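Local atomic coordinates of haloacid dehalogenase-like hydrolase (PDB entry 2RBK), a protein that probably acts as a magnesium-dependent phosphatase of the haloacid dehalogenase superfamily, held here with a vanadate group that mimics the phosphoryl-transfer transition state. Residues I9-V14 and I50-L56; I39-R45 and I62-M68; I124-L129 and W174-F178; S208-G212 and V226-A231. All blocks are in the same frame, centred on the assembly; numbering follows the deposited sequence. Where two conformers were deposited one is given.

Interaction 1 (I9-V14 and I50-L56); sequences IDGTLV and INNLSEL. With MG (magnesium ion), chain B; VN4 (oxido(dioxo)vanadium), chain C.
Ile9 and Asn52 meet where the chain leaves the vanadate site: CG2 of Ile9 lies 3.6 Å from ND2 of Asn52. The backbone N of Ile9 gives vanadate O1 a bent bond, 138° at the hydrogen, while Asp10 N donates to the same oxygen more directly (162°). Asp10 O ligates magnesium at 2.1 Å, and the carboxylate of Asp10, through OD2, is salt-bridged to Arg45 NE. The loop is drawn tight by Ile9 O, which accepts from the N atoms of Thr12, Leu13 and Val14. With CG1 of Ile9 anti to the carbonyl carbon (chi1 -59°), that branch carries CD1 to 3.8 Å from CD1 of Leu53, and CG2 of Ile50 adds a further methyl contact. Beyond Ile9, CG2 of Val14 packs 3.7 Å from the backbone O of Asn52, and CD1 of Leu13 reaches CD1 of Leu56. Cutting Ile9 back to alanine removes both branches and is likely to open a gap against Leu53, Ile50 and the amide of Asn52. The sequence fits the DxDx(T/V) motif of HAD enzymes, of which Asp10 and Thr12 lie in this loop after strand 4-7; it is set against the chain entering helix 54-58, with Ile41 of strand 38-42 touching Ile9, Leu13 and Leu53.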
loop_
_atom_site.group_PDB
_atom_site.type_symbol
_atom_site.label_atom_id
_atom_site.label_comp_id
_atom_site.label_asym_id
_atom_site.label_seq_id
_atom_site.Cartn_x
_atom_site.Cartn_y
_atom_site.Cartn_z
ATOM N N ILE A 9 5.725 0.080 -1.209
ATOM C CA ILE A 9 6.518 1.246 -1.594
ATOM C C ILE A 9 7.142 1.877 -0.324
ATOM O O ILE A 9 8.374 1.851 -0.161
ATOM C CB ILE A 9 5.725 2.327 -2.353
ATOM C CG1 ILE A 9 5.106 1.770 -3.622
ATOM C CG2 ILE A 9 6.614 3.510 -2.609
ATOM C CD1 ILE A 9 4.140 2.756 -4.282
ATOM N N ASP A 10 6.337 2.478 0.516
ATOM C CA ASP A 10 6.885 3.352 1.571
ATOM C C ASP A 10 7.553 2.538 2.673
ATOM O O ASP A 10 6.952 1.692 3.307
ATOM C CB ASP A 10 5.778 4.220 2.105
ATOM C CG ASP A 10 5.218 5.100 1.026
ATOM O OD1 ASP A 10 5.953 6.013 0.598
ATOM O OD2 ASP A 10 4.081 4.833 0.560
ATOM N N GLY A 11 8.829 2.767 2.903
ATOM C CA GLY A 11 9.642 2.052 3.852
ATOM C C GLY A 11 10.183 0.748 3.330
ATOM O O GLY A 11 10.880 0.044 4.073
ATOM N N THR A 12 9.910 0.409 2.076
ATOM C CA THR A 12 10.321 -0.880 1.483
ATOM C C THR A 12 11.134 -0.619 0.217
ATOM O O THR A 12 12.306 -1.033 0.147
ATOM C CB THR A 12 9.067 -1.741 1.252
ATOM O OG1 THR A 12 8.450 -2.006 2.510
ATOM C CG2 THR A 12 9.474 -3.080 0.584
ATOM N N LEU A 13 10.556 0.082 -0.747
ATOM C CA LEU A 13 11.300 0.618 -1.885
ATOM C C LEU A 13 11.830 2.022 -1.617
ATOM O O LEU A 13 12.968 2.283 -1.930
ATOM C CB LEU A 13 10.418 0.657 -3.163
ATOM C CG LEU A 13 10.036 -0.717 -3.695
ATOM C CD1 LEU A 13 9.012 -0.522 -4.834
ATOM C CD2 LEU A 13 11.232 -1.486 -4.190
ATOM N N VAL A 14 11.003 2.903 -1.083
ATOM C CA VAL A 14 11.333 4.319 -0.862
ATOM C C VAL A 14 11.569 4.560 0.606
ATOM O O VAL A 14 10.712 4.301 1.446
ATOM C CB VAL A 14 10.194 5.223 -1.395
ATOM C CG1 VAL A 14 10.546 6.727 -1.124
ATOM C CG2 VAL A 14 9.938 5.026 -2.832
ATOM N N ILE A 50 0.977 7.993 -6.404
ATOM C CA ILE A 50 2.238 7.250 -6.606
ATOM C C ILE A 50 3.138 8.141 -7.441
ATOM O O ILE A 50 3.207 8.046 -8.687
ATOM C CB ILE A 50 1.998 5.865 -7.220
ATOM C CG1 ILE A 50 1.127 5.030 -6.324
ATOM C CG2 ILE A 50 3.354 5.197 -7.475
ATOM C CD1 ILE A 50 0.757 3.675 -6.881
ATOM N N ASN A 51 3.840 9.052 -6.776
ATOM C CA ASN A 51 4.670 10.091 -7.383
ATOM C C ASN A 51 6.138 9.835 -7.067
ATOM O O ASN A 51 6.955 10.718 -7.316
ATOM C CB ASN A 51 4.251 11.494 -6.905
ATOM C CG ASN A 51 4.635 11.733 -5.448
ATOM O OD1 ASN A 51 4.852 10.814 -4.665
ATOM N ND2 ASN A 51 4.719 13.001 -5.025
ATOM N N ASN A 52 6.476 8.654 -6.555
ATOM C CA ASN A 52 7.818 8.399 -5.974
ATOM C C ASN A 52 8.494 7.202 -6.598
ATOM O O ASN A 52 9.514 6.751 -6.093
ATOM C CB ASN A 52 7.678 8.317 -4.454
ATOM C CG ASN A 52 6.753 7.225 -3.962
ATOM O OD1 ASN A 52 6.074 6.561 -4.787
ATOM N ND2 ASN A 52 6.671 7.114 -2.641
ATOM N N LEU A 53 7.977 6.686 -7.753
ATOM C CA LEU A 53 8.496 5.535 -8.400
ATOM C C LEU A 53 9.087 5.796 -9.773
ATOM O O LEU A 53 9.369 4.863 -10.527
ATOM C CB LEU A 53 7.478 4.390 -8.531
ATOM C CG LEU A 53 6.956 3.820 -7.230
ATOM C CD1 LEU A 53 6.006 2.664 -7.595
ATOM C CD2 LEU A 53 8.091 3.356 -6.347
ATOM N N SER A 54 9.319 7.071 -10.168
ATOM C CA SER A 54 9.757 7.351 -11.533
ATOM C C SER A 54 11.025 6.633 -11.922
ATOM O O SER A 54 11.172 6.265 -13.058
ATOM C CB SER A 54 9.890 8.851 -11.778
ATOM O OG SER A 54 10.876 9.429 -10.980
ATOM N N GLU A 55 11.937 6.423 -10.997
ATOM C CA GLU A 55 13.142 5.702 -11.391
ATOM C C GLU A 55 12.868 4.297 -11.927
ATOM O O GLU A 55 13.461 3.811 -12.919
ATOM C CB GLU A 55 14.134 5.649 -10.234
ATOM C CG GLU A 55 14.586 7.040 -9.841
ATOM C CD GLU A 55 15.034 7.111 -8.415
ATOM O OE1 GLU A 55 14.296 6.611 -7.546
ATOM O OE2 GLU A 55 16.066 7.675 -8.123
ATOM N N LEU A 56 11.944 3.628 -11.297
ATOM C CA LEU A 56 11.582 2.286 -11.710
ATOM C C LEU A 56 10.698 2.313 -12.974
ATOM O O LEU A 56 10.848 1.477 -13.855
ATOM C CB LEU A 56 10.874 1.508 -10.595
ATOM C CG LEU A 56 11.661 1.346 -9.308
ATOM C CD1 LEU A 56 10.843 0.629 -8.267
ATOM C CD2 LEU A 56 12.981 0.622 -9.597
HETATM MG MG MG B . 5.351 0.514 3.957
HETATM V V VN4 C . 3.015 1.143 1.372
HETATM O O1 VN4 C . 3.533 1.641 -0.129
HETATM O O2 VN4 C . 3.960 1.503 2.812
HETATM O O3 VN4 C . 1.264 0.798 1.806
HETATM O O HOH W 1 3.851 -0.783 4.629
HETATM O O HOH W 2 5.278 1.779 5.608
HETATM O O HOH W 3 2.148 3.081 1.291
#

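Interaction 2 (I39-R45 and I62-M68); sequences IFIATGR and IDGYITM. With VN4 (oxido(dioxo)vanadium), chain C.
Ile41 and Tyr65 lie side by side on one face of a parallel strand pair, CB of Ile41 3.8 Å from CD2 of the ring. The centre of the contact is tightly knit: Ile66 N donates to Ile41 O at 2.8 Å and Thr43 N to Ile66 O at 2.9 Å, while CB of Ala42 meets CD1 of Ile66 on the other face. CD1 of Ile62 also packs against CG1 of Ile41. CA of Gly64 lies at the edge of the Phe40 ring, in its plane, where a side chain would run into CD2. At the partly exposed end, formed by Ile62 and Asp63, Asp63 holds Ile39 twice: its N donates to Ile39 O, and its OD2 accepts from Ile39 N at 2.8 Å through the anti lone pair. At the vanadate end the pairing is looser: Met68 N reaches Arg45 O at 3.2 Å from above the carbonyl plane. There Thr43 OG1, anti to the backbone N (chi1 -177°), donates to vanadate O1 at 2.8 Å and accepts from Arg45 N in an ST turn, and Gly44 N binds vanadate O3. A valine replacing Thr43 would lose both hydroxyl bonds, and would probably leave O1 with one grip fewer and the turn less fixed. Helix 54-58 links the strands in a beta-alpha-beta unit; strand 4-7 flanks strand 38-42, strand 72-75 borders strand 64-67, and Ile195 of helix 188-199 packs on Phe40 and Ile66.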
loop_
_atom_site.group_PDB
_atom_site.type_symbol
_atom_site.label_atom_id
_atom_site.label_comp_id
_atom_site.label_asym_id
_atom_site.label_seq_id
_atom_site.Cartn_x
_atom_site.Cartn_y
_atom_site.Cartn_z
ATOM N N ILE A 39 7.656 -8.136 -11.532
ATOM C CA ILE A 39 7.850 -7.198 -10.449
ATOM C C ILE A 39 6.599 -6.351 -10.271
ATOM O O ILE A 39 6.160 -5.662 -11.218
ATOM C CB ILE A 39 9.058 -6.292 -10.745
ATOM C CG1 ILE A 39 10.349 -7.118 -10.821
ATOM C CG2 ILE A 39 9.123 -5.146 -9.746
ATOM C CD1 ILE A 39 11.553 -6.366 -11.282
ATOM N N PHE A 40 5.977 -6.452 -9.117
ATOM C CA PHE A 40 4.704 -5.805 -8.852
ATOM C C PHE A 40 4.837 -4.899 -7.666
ATOM O O PHE A 40 5.527 -5.159 -6.669
ATOM C CB PHE A 40 3.644 -6.857 -8.542
ATOM C CG PHE A 40 3.463 -7.822 -9.691
ATOM C CD1 PHE A 40 3.927 -9.119 -9.624
ATOM C CD2 PHE A 40 2.866 -7.361 -10.857
ATOM C CE1 PHE A 40 3.748 -9.957 -10.741
ATOM C CE2 PHE A 40 2.702 -8.194 -11.962
ATOM C CZ PHE A 40 3.178 -9.492 -11.904
ATOM N N ILE A 41 4.114 -3.786 -7.733
ATOM C CA ILE A 41 3.914 -2.868 -6.618
ATOM C C ILE A 41 2.716 -3.288 -5.823
ATOM O O ILE A 41 1.707 -3.687 -6.427
ATOM C CB ILE A 41 3.756 -1.439 -7.175
ATOM C CG1 ILE A 41 5.032 -1.002 -7.920
ATOM C CG2 ILE A 41 3.348 -0.445 -6.100
ATOM C CD1 ILE A 41 6.268 -0.993 -7.066
ATOM N N ALA A 42 2.794 -3.240 -4.494
ATOM C CA ALA A 42 1.666 -3.581 -3.622
ATOM C C ALA A 42 1.632 -2.511 -2.550
ATOM O O ALA A 42 2.367 -2.586 -1.561
ATOM C CB ALA A 42 1.777 -4.983 -3.083
ATOM N N THR A 43 0.733 -1.514 -2.725
ATOM C CA THR A 43 0.729 -0.313 -1.911
ATOM C C THR A 43 -0.667 0.048 -1.442
ATOM O O THR A 43 -1.673 -0.208 -2.087
ATOM C CB THR A 43 1.388 0.839 -2.703
ATOM O OG1 THR A 43 1.468 2.022 -1.912
ATOM C CG2 THR A 43 0.602 1.204 -3.960
ATOM N N GLY A 44 -0.701 0.733 -0.271
ATOM C CA GLY A 44 -1.849 1.434 0.173
ATOM C C GLY A 44 -2.128 2.688 -0.594
ATOM O O GLY A 44 -3.241 3.244 -0.592
ATOM N N ARG A 45 -1.136 3.266 -1.283
ATOM C CA ARG A 45 -1.385 4.464 -2.041
ATOM C C ARG A 45 -2.312 4.191 -3.208
ATOM O O ARG A 45 -2.172 3.173 -3.894
ATOM C CB ARG A 45 -0.083 5.017 -2.611
ATOM C CG ARG A 45 0.912 5.553 -1.654
ATOM C CD ARG A 45 2.155 6.093 -2.321
ATOM N NE ARG A 45 3.116 6.632 -1.358
ATOM C CZ ARG A 45 3.580 7.875 -1.343
ATOM N NH1 ARG A 45 3.191 8.794 -2.234
ATOM N NH2 ARG A 45 4.457 8.178 -0.394
ATOM N N ILE A 62 8.365 -2.287 -13.829
ATOM C CA ILE A 62 7.173 -2.724 -13.103
ATOM C C ILE A 62 6.189 -3.360 -14.064
ATOM O O ILE A 62 5.856 -2.782 -15.090
ATOM C CB ILE A 62 6.544 -1.554 -12.333
ATOM C CG1 ILE A 62 7.505 -1.021 -11.256
ATOM C CG2 ILE A 62 5.199 -1.943 -11.744
ATOM C CD1 ILE A 62 7.164 0.353 -10.775
ATOM N N ASP A 63 5.730 -4.567 -13.706
ATOM C CA ASP A 63 4.799 -5.364 -14.527
ATOM C C ASP A 63 3.346 -5.191 -14.132
ATOM O O ASP A 63 2.464 -5.638 -14.896
ATOM C CB ASP A 63 5.215 -6.829 -14.477
ATOM C CG ASP A 63 6.613 -7.007 -15.028
ATOM O OD1 ASP A 63 6.864 -6.618 -16.210
ATOM O OD2 ASP A 63 7.507 -7.478 -14.287
ATOM N N GLY A 64 3.035 -4.620 -12.989
ATOM C CA GLY A 64 1.646 -4.421 -12.572
ATOM C C GLY A 64 1.607 -3.812 -11.200
ATOM O O GLY A 64 2.611 -3.735 -10.493
ATOM N N TYR A 65 0.378 -3.393 -10.829
ATOM C CA TYR A 65 0.130 -2.654 -9.637
ATOM C C TYR A 65 -1.054 -3.189 -8.838
ATOM O O TYR A 65 -2.149 -3.366 -9.386
ATOM C CB TYR A 65 -0.182 -1.164 -9.939
ATOM C CG TYR A 65 0.983 -0.389 -10.507
ATOM C CD1 TYR A 65 1.338 -0.491 -11.844
ATOM C CD2 TYR A 65 1.725 0.475 -9.707
ATOM C CE1 TYR A 65 2.400 0.212 -12.367
ATOM C CE2 TYR A 65 2.792 1.187 -10.210
ATOM C CZ TYR A 65 3.112 1.053 -11.546
ATOM O OH TYR A 65 4.184 1.764 -12.039
ATOM N N ILE A 66 -0.812 -3.334 -7.549
ATOM C CA ILE A 66 -1.810 -3.498 -6.531
ATOM C C ILE A 66 -1.828 -2.189 -5.770
ATOM O O ILE A 66 -0.825 -1.834 -5.143
ATOM C CB ILE A 66 -1.444 -4.700 -5.594
ATOM C CG1 ILE A 66 -1.473 -6.015 -6.352
ATOM C CG2 ILE A 66 -2.311 -4.685 -4.336
ATOM C CD1 ILE A 66 -0.590 -7.046 -5.664
ATOM N N THR A 67 -2.927 -1.441 -5.865
ATOM C CA THR A 67 -3.043 -0.140 -5.196
ATOM C C THR A 67 -4.221 -0.171 -4.261
ATOM O O THR A 67 -5.048 -1.088 -4.271
ATOM C CB THR A 67 -3.171 1.008 -6.238
ATOM O OG1 THR A 67 -4.482 1.003 -6.825
ATOM C CG2 THR A 67 -2.096 0.946 -7.282
ATOM N N MET A 68 -4.280 0.859 -3.405
ATOM C CA MET A 68 -5.358 0.948 -2.422
ATOM C C MET A 68 -5.526 -0.398 -1.668
ATOM O O MET A 68 -6.640 -0.893 -1.453
ATOM C CB MET A 68 -6.680 1.415 -3.040
ATOM C CG MET A 68 -6.554 2.798 -3.587
ATOM S SD MET A 68 -8.095 3.607 -3.944
ATOM C CE MET A 68 -8.069 3.715 -5.741
HETATM V V VN4 C . 3.015 1.143 1.372
HETATM O O1 VN4 C . 3.533 1.641 -0.129
HETATM O O2 VN4 C . 3.960 1.503 2.812
HETATM O O3 VN4 C . 1.264 0.798 1.806
HETATM O O HOH W 3 2.148 3.081 1.291
#

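Interaction 3 (I124-L129 and W174-F178); sequences IFYDFL and WYPAF. With VN4 (oxido(dioxo)vanadium), chain C.
Ile124 and Tyr175 carry much of this apolar contact, in which the end of helix 119-128, widened by a pi-type turn, packs on a type I beta turn running from Tyr175 to Phe178. CG2 of Ile124 lies 3.4 Å from CE2 of Tyr175 and also comes to the edge of the Phe178 ring, near its plane, while its CD1 meets CB of Ala177. Tyr175 holds its ring out toward the helix, CG anti to the backbone N (chi1 -168°); CE1 of Tyr175 lies 3.7 Å from CE2 of Phe128, the rings meeting obliquely with planes 44° apart. Phe125 contributes a T-shaped pair, its edge directed at the face of Phe178 with centroids 5.0 Å apart and planes at 65°. Phe153 joins Phe125 and Phe178 in the same aromatic cluster, and Phe16 backs Phe128 and Leu129. Leu129 comes from the opposite direction to Trp174, bringing CD1 to 3.5 Å from CH2. The indole also reaches the active site: water 3, bound to vanadium, sits over the centre of one face, while CZ of Phe178 lies 3.5 Å above the plane of the opposite face, offset toward its rim.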
loop_
_atom_site.group_PDB
_atom_site.type_symbol
_atom_site.label_atom_id
_atom_site.label_comp_id
_atom_site.label_asym_id
_atom_site.label_seq_id
_atom_site.Cartn_x
_atom_site.Cartn_y
_atom_site.Cartn_z
ATOM N N ILE A 124 2.232 15.180 7.482
ATOM C CA ILE A 124 2.537 13.817 7.064
ATOM C C ILE A 124 2.466 13.699 5.563
ATOM O O ILE A 124 3.421 13.336 4.882
ATOM C CB ILE A 124 1.593 12.857 7.813
ATOM C CG1 ILE A 124 1.810 12.878 9.297
ATOM C CG2 ILE A 124 1.728 11.413 7.278
ATOM C CD1 ILE A 124 0.694 12.969 10.257
ATOM N N PHE A 125 1.316 13.948 4.939
ATOM C CA PHE A 125 1.228 13.680 3.517
ATOM C C PHE A 125 2.025 14.643 2.664
ATOM O O PHE A 125 2.662 14.210 1.687
ATOM C CB PHE A 125 -0.251 13.717 3.092
ATOM C CG PHE A 125 -0.914 12.359 3.061
ATOM C CD1 PHE A 125 -0.963 11.556 4.173
ATOM C CD2 PHE A 125 -1.479 11.854 1.921
ATOM C CE1 PHE A 125 -1.476 10.280 4.143
ATOM C CE2 PHE A 125 -2.002 10.571 1.845
ATOM C CZ PHE A 125 -2.009 9.782 2.969
ATOM N N TYR A 126 2.059 15.933 2.959
ATOM C CA TYR A 126 2.692 16.857 2.037
ATOM C C TYR A 126 4.163 17.089 2.357
ATOM O O TYR A 126 5.088 16.856 1.591
ATOM C CB TYR A 126 1.928 18.210 2.071
ATOM C CG TYR A 126 0.455 18.055 1.740
ATOM C CD1 TYR A 126 -0.009 17.022 0.971
ATOM C CD2 TYR A 126 -0.475 18.970 2.197
ATOM C CE1 TYR A 126 -1.323 16.886 0.669
ATOM C CE2 TYR A 126 -1.825 18.853 1.912
ATOM C CZ TYR A 126 -2.237 17.791 1.147
ATOM O OH TYR A 126 -3.570 17.635 0.822
ATOM N N ASP A 127 4.430 17.627 3.544
ATOM C CA ASP A 127 5.778 18.104 3.837
ATOM C C ASP A 127 6.768 16.942 3.995
ATOM O O ASP A 127 7.933 17.139 3.666
ATOM C CB ASP A 127 5.834 18.960 5.097
ATOM C CG ASP A 127 5.140 20.290 4.872
ATOM O OD1 ASP A 127 4.811 20.604 3.698
ATOM O OD2 ASP A 127 4.920 20.934 5.907
ATOM N N PHE A 128 6.234 15.821 4.459
ATOM C CA PHE A 128 7.068 14.628 4.619
ATOM C C PHE A 128 7.067 13.680 3.457
ATOM O O PHE A 128 8.070 13.320 2.819
ATOM C CB PHE A 128 6.502 13.914 5.848
ATOM C CG PHE A 128 7.393 12.754 6.263
ATOM C CD1 PHE A 128 8.732 12.968 6.574
ATOM C CD2 PHE A 128 6.839 11.496 6.353
ATOM C CE1 PHE A 128 9.556 11.914 6.986
ATOM C CE2 PHE A 128 7.663 10.458 6.732
ATOM C CZ PHE A 128 9.006 10.640 7.040
ATOM N N LEU A 129 5.847 13.171 3.185
ATOM C CA LEU A 129 5.741 12.155 2.181
ATOM C C LEU A 129 5.712 12.814 0.837
ATOM O O LEU A 129 5.761 11.965 -0.054
ATOM C CB LEU A 129 4.503 11.293 2.200
ATOM C CG LEU A 129 4.345 10.396 3.403
ATOM C CD1 LEU A 129 3.013 9.692 3.378
ATOM C CD2 LEU A 129 5.507 9.393 3.429
ATOM N N TRP A 174 0.107 1.789 7.207
ATOM C CA TRP A 174 1.467 1.884 6.794
ATOM C C TRP A 174 2.291 3.008 7.373
ATOM O O TRP A 174 3.453 3.105 7.213
ATOM C CB TRP A 174 1.583 1.914 5.264
ATOM C CG TRP A 174 0.820 2.937 4.489
ATOM C CD1 TRP A 174 -0.506 2.858 4.072
ATOM C CD2 TRP A 174 1.301 4.198 3.996
ATOM N NE1 TRP A 174 -0.855 3.943 3.383
ATOM C CE2 TRP A 174 0.214 4.789 3.289
ATOM C CE3 TRP A 174 2.505 4.872 4.042
ATOM C CZ2 TRP A 174 0.273 6.028 2.643
ATOM C CZ3 TRP A 174 2.596 6.095 3.407
ATOM C CH2 TRP A 174 1.517 6.633 2.736
ATOM N N TYR A 175 1.574 3.846 8.116
ATOM C CA TYR A 175 2.176 4.972 8.784
ATOM C C TYR A 175 1.378 5.251 10.072
ATOM O O TYR A 175 0.134 5.058 9.954
ATOM C CB TYR A 175 2.226 6.219 7.883
ATOM C CG TYR A 175 3.085 7.335 8.382
ATOM C CD1 TYR A 175 4.467 7.292 8.172
ATOM C CD2 TYR A 175 2.557 8.424 9.066
ATOM C CE1 TYR A 175 5.287 8.310 8.625
ATOM C CE2 TYR A 175 3.359 9.430 9.519
ATOM C CZ TYR A 175 4.727 9.368 9.285
ATOM O OH TYR A 175 5.502 10.388 9.765
ATOM N N PRO A 176 1.927 5.628 11.191
ATOM C CA PRO A 176 1.056 5.676 12.405
ATOM C C PRO A 176 -0.032 6.736 12.434
ATOM O O PRO A 176 -1.058 6.763 13.179
ATOM C CB PRO A 176 2.129 5.866 13.514
ATOM C CG PRO A 176 3.418 5.516 12.878
ATOM C CD PRO A 176 3.370 5.919 11.412
ATOM N N ALA A 177 0.030 7.835 11.659
ATOM C CA ALA A 177 -1.018 8.806 11.981
ATOM C C ALA A 177 -2.397 8.634 11.363
ATOM O O ALA A 177 -3.364 9.408 11.576
ATOM C CB ALA A 177 -0.469 10.160 11.511
ATOM N N PHE A 178 -2.574 7.589 10.574
ATOM C CA PHE A 178 -3.796 7.395 9.798
ATOM C C PHE A 178 -3.925 5.942 9.422
ATOM O O PHE A 178 -2.969 5.195 9.568
ATOM C CB PHE A 178 -3.704 8.249 8.556
ATOM C CG PHE A 178 -2.541 7.963 7.596
ATOM C CD1 PHE A 178 -2.699 7.038 6.579
ATOM C CD2 PHE A 178 -1.301 8.632 7.693
ATOM C CE1 PHE A 178 -1.657 6.793 5.689
ATOM C CE2 PHE A 178 -0.255 8.395 6.802
ATOM C CZ PHE A 178 -0.457 7.463 5.796
HETATM V V VN4 C . 3.015 1.143 1.372
HETATM O O1 VN4 C . 3.533 1.641 -0.129
HETATM O O2 VN4 C . 3.960 1.503 2.812
HETATM O O3 VN4 C . 1.264 0.798 1.806
HETATM O O HOH W 3 2.148 3.081 1.291
#

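Interaction 4 (S208-G212 and V226-A231); sequences SFGDG and VAMGQA. With MG (magnesium ion), chain B.
Phe209 and Val226 stand side by side on one face of two neighbouring parallel strands, CD2 of the ring 3.7 Å from CB of the valine. Backbone bonds form the ladder: Val226 N donates to Ser208 O at 2.8 Å, Gly210 N to Val226 O at 3.0 Å, and Met228 N to Gly210 O. Past the strands, looser van der Waals contacts follow: CG of Met228 packs 4.0 Å from CB of Asp211, and CB of Ala231 lies against the carbonyl Asp211 O. Asp211 supplies the metal bond, OD1 to magnesium at 2.1 Å; Asp8 and the backbone O of Asp10 share the metal. The remaining polar links run through water: OD2 of Asp211 accepts from metal-bound water 2 and from water 4, which in the conformer given accepts from Gln230 NE2, itself also a donor to Gly11 O. Helix 216-221 joins the strands in a beta-alpha-beta unit; strand 4-7 flanks 206-210 toward the middle of the sheet, strand 241-242 closes the edge beyond 224-227, and helix 250-258 packs on Phe209, Val226 and Met228.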
loop_
_atom_site.group_PDB
_atom_site.type_symbol
_atom_site.label_atom_id
_atom_site.label_comp_id
_atom_site.label_asym_id
_atom_site.label_seq_id
_atom_site.Cartn_x
_atom_site.Cartn_y
_atom_site.Cartn_z
ATOM N N SER A 208 7.014 -11.610 -1.207
ATOM C CA SER A 208 6.557 -10.260 -0.867
ATOM C C SER A 208 7.572 -9.592 0.064
ATOM O O SER A 208 8.337 -10.262 0.777
ATOM C CB SER A 208 5.177 -10.309 -0.229
ATOM O OG SER A 208 5.231 -11.030 0.980
ATOM N N PHE A 209 7.562 -8.255 0.052
ATOM C CA PHE A 209 8.472 -7.405 0.776
ATOM C C PHE A 209 7.691 -6.284 1.427
ATOM O O PHE A 209 6.961 -5.581 0.719
ATOM C CB PHE A 209 9.528 -6.798 -0.144
ATOM C CG PHE A 209 10.372 -7.781 -0.925
ATOM C CD1 PHE A 209 9.868 -8.418 -2.048
ATOM C CD2 PHE A 209 11.679 -8.046 -0.565
ATOM C CE1 PHE A 209 10.637 -9.276 -2.787
ATOM C CE2 PHE A 209 12.454 -8.932 -1.300
ATOM C CZ PHE A 209 11.946 -9.547 -2.425
ATOM N N GLY A 210 7.886 -6.067 2.731
ATOM C CA GLY A 210 7.154 -4.991 3.395
ATOM C C GLY A 210 7.772 -4.592 4.691
ATOM O O GLY A 210 8.663 -5.245 5.246
ATOM N N ASP A 211 7.268 -3.454 5.201
ATOM C CA ASP A 211 7.741 -2.870 6.428
ATOM C C ASP A 211 6.625 -2.554 7.409
ATOM O O ASP A 211 6.995 -2.096 8.500
ATOM C CB ASP A 211 8.507 -1.532 6.213
ATOM C CG ASP A 211 7.567 -0.411 5.845
ATOM O OD1 ASP A 211 6.699 -0.672 4.978
ATOM O OD2 ASP A 211 7.665 0.695 6.447
ATOM N N GLY A 212 5.365 -2.723 7.071
ATOM C CA GLY A 212 4.271 -2.125 7.861
ATOM C C GLY A 212 3.168 -3.094 8.171
ATOM O O GLY A 212 3.078 -4.188 7.603
ATOM N N VAL A 226 9.340 -11.216 3.171
ATOM C CA VAL A 226 10.516 -10.530 3.632
ATOM C C VAL A 226 10.128 -9.223 4.333
ATOM O O VAL A 226 9.502 -8.360 3.726
ATOM C CB VAL A 226 11.456 -10.201 2.432
ATOM C CG1 VAL A 226 12.630 -9.353 2.914
ATOM C CG2 VAL A 226 11.885 -11.469 1.754
ATOM N N ALA A 227 10.555 -9.082 5.590
ATOM C CA ALA A 227 10.358 -7.832 6.348
ATOM C C ALA A 227 11.608 -7.014 6.338
ATOM O O ALA A 227 12.720 -7.509 6.482
ATOM C CB ALA A 227 9.997 -8.126 7.812
ATOM N N MET A 228 11.441 -5.702 6.183
ATOM C CA MET A 228 12.547 -4.775 6.254
ATOM C C MET A 228 13.102 -4.723 7.666
ATOM O O MET A 228 12.401 -4.883 8.650
ATOM C CB MET A 228 12.092 -3.381 5.781
ATOM C CG MET A 228 11.530 -3.323 4.388
ATOM S SD MET A 228 12.530 -4.144 3.126
ATOM C CE MET A 228 13.891 -3.026 2.994
ATOM N N GLY A 229 14.406 -4.418 7.791
ATOM C CA GLY A 229 15.079 -4.498 9.068
ATOM C C GLY A 229 14.516 -3.578 10.134
ATOM O O GLY A 229 14.657 -3.863 11.322
ATOM N N GLN A 230 13.972 -2.433 9.743
ATOM C CA GLN A 230 13.415 -1.453 10.697
ATOM C C GLN A 230 11.948 -1.660 11.034
ATOM O O GLN A 230 11.375 -0.858 11.777
ATOM C CB GLN A 230 13.664 -0.056 10.119
ATOM C CG GLN A 230 12.916 0.382 8.899
ATOM C CD GLN A 230 13.028 -0.094 7.486
ATOM O OE1 GLN A 230 14.081 -0.680 7.198
ATOM N NE2 GLN A 230 11.924 0.373 6.692
ATOM N N ALA A 231 11.334 -2.679 10.466
ATOM C CA ALA A 231 9.934 -2.919 10.753
ATOM C C ALA A 231 9.716 -3.250 12.231
ATOM O O ALA A 231 10.605 -3.748 12.921
ATOM C CB ALA A 231 9.491 -4.085 9.899
HETATM MG MG MG B . 5.351 0.514 3.957
HETATM O O HOH W 4 9.646 1.299 8.121
HETATM O O HOH W 2 5.278 1.779 5.608
HETATM O O HOH W 1 3.851 -0.783 4.629
#

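How the interactions relate
All four contacts are largely buried, interaction 2 lying nearest the chain centre, but they meet the active site with different chemistry. Interactions 2 and 4 are parallel strand pairs in the same sheet, with strand 4-7 between them; their nearest atoms are about 6 Å apart. Interaction 1 follows that central strand and touches each of the others: Asp10 OD2 is salt-bridged to Arg45 NE of interaction 2 and packs on Trp174 of interaction 3, and Gly11 O probably accepts from Gln230 NE2 of interaction 4. Interactions 1, 2 and 3 all meet the vanadate, whereas magnesium is shared by 1 and 4. Neither interaction 1 nor 3 has a clear hydrogen bond between its segments: 1 joins mainly by methyls, 3 by aromatic rings.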